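Local structure of beta-fructofuranosidase (Arthrobacter, 3WPU) at residues K348-I354 / V370-D376. The protein belongs to the levansucrase/invertase family of the beta-fructosidase clan, whose members share a five-bladed beta-propeller fold. Sequence-based numbering, arbitrary orientation. Where two conformers were deposited one is given.
Sequences KSYLFTI and VYGFVGD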
loop_
_atom_site.group_PDB
_atom_site.type_symbol
_atom_site.label_atom_id
_atom_site.label_comp_id
_atom_site.label_asym_id
_atom_site.label_seq_id
_atom_site.Cartn_x
_atom_site.Cartn_y
_atom_site.Cartn_z
ATOM N N LYS A 348 -1.595 -5.483 -18.935
ATOM C CA LYS A 348 -2.293 -4.350 -18.346
ATOM C C LYS A 348 -1.518 -3.753 -17.185
ATOM O O LYS A 348 -0.741 -4.433 -16.529
ATOM C CB LYS A 348 -3.653 -4.787 -17.778
ATOM C CG LYS A 348 -4.650 -5.307 -18.799
ATOM C CD LYS A 348 -5.111 -4.249 -19.773
ATOM C CE LYS A 348 -6.202 -4.784 -20.691
ATOM N NZ LYS A 348 -6.825 -3.732 -21.511
ATOM N N SER A 349 -1.780 -2.466 -16.940
ATOM C CA SER A 349 -1.381 -1.795 -15.726
ATOM C C SER A 349 -2.590 -1.743 -14.797
ATOM O O SER A 349 -3.624 -1.174 -15.168
ATOM C CB SER A 349 -0.940 -0.368 -16.045
ATOM O OG SER A 349 -0.669 0.357 -14.862
ATOM N N TYR A 350 -2.458 -2.336 -13.615
ATOM C CA TYR A 350 -3.459 -2.222 -12.551
ATOM C C TYR A 350 -2.940 -1.222 -11.528
ATOM O O TYR A 350 -1.849 -1.404 -10.982
ATOM C CB TYR A 350 -3.690 -3.564 -11.869
ATOM C CG TYR A 350 -4.491 -4.526 -12.705
ATOM C CD1 TYR A 350 -5.883 -4.570 -12.621
ATOM C CD2 TYR A 350 -3.868 -5.343 -13.651
ATOM C CE1 TYR A 350 -6.630 -5.435 -13.415
ATOM C CE2 TYR A 350 -4.617 -6.221 -14.440
ATOM C CZ TYR A 350 -5.984 -6.258 -14.330
ATOM O OH TYR A 350 -6.740 -7.111 -15.133
ATOM N N LEU A 351 -3.726 -0.189 -11.250
ATOM C CA LEU A 351 -3.375 0.752 -10.221
ATOM C C LEU A 351 -4.304 0.391 -9.068
ATOM O O LEU A 351 -5.517 0.399 -9.255
ATOM C CB LEU A 351 -3.628 2.183 -10.686
ATOM C CG LEU A 351 -3.716 3.273 -9.615
ATOM C CD1 LEU A 351 -2.467 3.315 -8.774
ATOM C CD2 LEU A 351 -4.027 4.638 -10.202
ATOM N N PHE A 352 -3.726 0.014 -7.940
ATOM C CA PHE A 352 -4.493 -0.244 -6.718
ATOM C C PHE A 352 -4.223 0.855 -5.696
ATOM O O PHE A 352 -3.105 1.294 -5.509
ATOM C CB PHE A 352 -4.148 -1.599 -6.123
ATOM C CG PHE A 352 -4.597 -2.773 -6.940
ATOM C CD1 PHE A 352 -5.955 -3.075 -7.065
ATOM C CD2 PHE A 352 -3.669 -3.560 -7.617
ATOM C CE1 PHE A 352 -6.374 -4.173 -7.765
ATOM C CE2 PHE A 352 -4.094 -4.660 -8.339
ATOM C CZ PHE A 352 -5.447 -4.949 -8.441
ATOM N N THR A 353 -5.274 1.242 -4.979
ATOM C CA THR A 353 -5.149 2.257 -3.955
ATOM C C THR A 353 -6.134 1.880 -2.851
ATOM O O THR A 353 -6.971 0.999 -3.044
ATOM C CB THR A 353 -5.377 3.667 -4.555
ATOM O OG1 THR A 353 -5.043 4.689 -3.603
ATOM C CG2 THR A 353 -6.809 3.830 -5.046
ATOM N N ILE A 354 -5.954 2.507 -1.711
ATOM C CA ILE A 354 -6.759 2.244 -0.512
ATOM C C ILE A 354 -7.519 3.500 -0.128
ATOM O O ILE A 354 -6.951 4.586 -0.186
ATOM C CB ILE A 354 -5.821 1.864 0.658
ATOM C CG1 ILE A 354 -4.678 0.923 0.184
ATOM C CG2 ILE A 354 -6.637 1.275 1.789
ATOM C CD1 ILE A 354 -5.122 -0.346 -0.488
ATOM N N VAL A 370 -9.696 -1.716 -0.647
ATOM C CA VAL A 370 -8.936 -1.603 -1.889
ATOM C C VAL A 370 -9.809 -1.214 -3.056
ATOM O O VAL A 370 -10.777 -1.908 -3.386
ATOM C CB VAL A 370 -8.252 -2.956 -2.257
ATOM C CG1 VAL A 370 -7.405 -2.769 -3.517
ATOM C CG2 VAL A 370 -7.430 -3.481 -1.092
ATOM N N TYR A 371 -9.366 -0.175 -3.754
ATOM C CA TYR A 371 -9.967 0.267 -4.996
ATOM C C TYR A 371 -8.922 0.047 -6.066
ATOM O O TYR A 371 -7.721 0.090 -5.781
ATOM C CB TYR A 371 -10.425 1.730 -4.870
ATOM C CG TYR A 371 -11.611 1.814 -3.928
ATOM C CD1 TYR A 371 -11.423 1.839 -2.563
ATOM C CD2 TYR A 371 -12.912 1.764 -4.421
ATOM C CE1 TYR A 371 -12.498 1.877 -1.689
ATOM C CE2 TYR A 371 -13.996 1.786 -3.558
ATOM C CZ TYR A 371 -13.786 1.804 -2.202
ATOM O OH TYR A 371 -14.906 1.829 -1.377
ATOM N N GLY A 372 -9.377 -0.259 -7.264
ATOM C CA GLY A 372 -8.446 -0.464 -8.367
ATOM C C GLY A 372 -8.969 -0.074 -9.704
ATOM O O GLY A 372 -10.170 0.149 -9.914
ATOM N N PHE A 373 -8.021 -0.009 -10.642
ATOM C CA PHE A 373 -8.197 0.631 -11.939
ATOM C C PHE A 373 -7.298 -0.081 -12.945
ATOM O O PHE A 373 -6.190 -0.442 -12.594
ATOM C CB PHE A 373 -7.823 2.121 -11.844
ATOM C CG PHE A 373 -8.532 2.850 -10.735
ATOM C CD1 PHE A 373 -9.707 3.545 -10.960
ATOM C CD2 PHE A 373 -8.009 2.788 -9.451
ATOM C CE1 PHE A 373 -10.374 4.176 -9.920
ATOM C CE2 PHE A 373 -8.663 3.408 -8.407
ATOM C CZ PHE A 373 -9.842 4.100 -8.641
ATOM N N VAL A 374 -7.769 -0.305 -14.175
ATOM C CA VAL A 374 -6.951 -1.031 -15.131
ATOM C C VAL A 374 -6.872 -0.291 -16.446
ATOM O O VAL A 374 -7.832 0.334 -16.876
ATOM C CB VAL A 374 -7.505 -2.465 -15.351
ATOM C CG1 VAL A 374 -8.897 -2.483 -15.975
ATOM C CG2 VAL A 374 -6.510 -3.289 -16.150
ATOM N N GLY A 375 -5.709 -0.385 -17.082
ATOM C CA GLY A 375 -5.586 0.226 -18.395
ATOM C C GLY A 375 -4.409 -0.335 -19.113
ATOM O O GLY A 375 -3.732 -1.234 -18.637
ATOM N N ASP A 376 -4.148 0.229 -20.286
ATOM C CA ASP A 376 -3.107 -0.281 -21.156
ATOM C C ASP A 376 -1.710 0.296 -20.946
ATOM O O ASP A 376 -0.782 -0.082 -21.655
ATOM C CB ASP A 376 -3.539 -0.059 -22.616
ATOM C CG ASP A 376 -4.665 -0.994 -23.033
ATOM O OD1 ASP A 376 -4.791 -2.094 -22.465
ATOM O OD2 ASP A 376 -5.392 -0.648 -23.982
HETATM O O HOH W 1 -7.597 -2.473 -24.190
#
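Thr353 and Tyr371 pair through two nearly straight backbone bonds, Thr353 N to Tyr371 O and Tyr371 N to Thr353 O, each 2.8 Å. Antiparallel pairing continues through Leu351 with Phe373 to Ser349 with Gly375. The Phe373 N to Leu351 O bond is weak, bent to 128°.

The buried side chains pack on both faces of the sheet. On one, Val374 CG2 sits over the Tyr350 ring, 3.6 Å from its centroid, in a CH-pi contact. With Val374 CG1 between the backbone N and the carbonyl carbon (chi1 64°), CG2 is turned to the ring. Further along, Phe352 CD1 meets Val370 CG1 at 3.8 Å and lies equally close to Gly372 CA, where no side chain intervenes. On the other face, Leu351 O lies at the edge of the Phe373 ring, 3.5 Å from Phe373 CD2. Trp28 meets that ring edge-to-face.

The Lys348 end is looser and wetter. The side chain of Lys348 bends at chi2 and runs beside Asp376. Lys348 NZ forms a salt bridge of 2.8 Å to Asp376 OD1, on the syn side and 27° out of the carboxylate plane. A water joins NZ, weakly, to OD2, and Gln15 also binds NZ. Thus backbone bonds and apolar packing join these two interior strands of one sheet, while a hydrated ion pair holds their more solvent-exposed end.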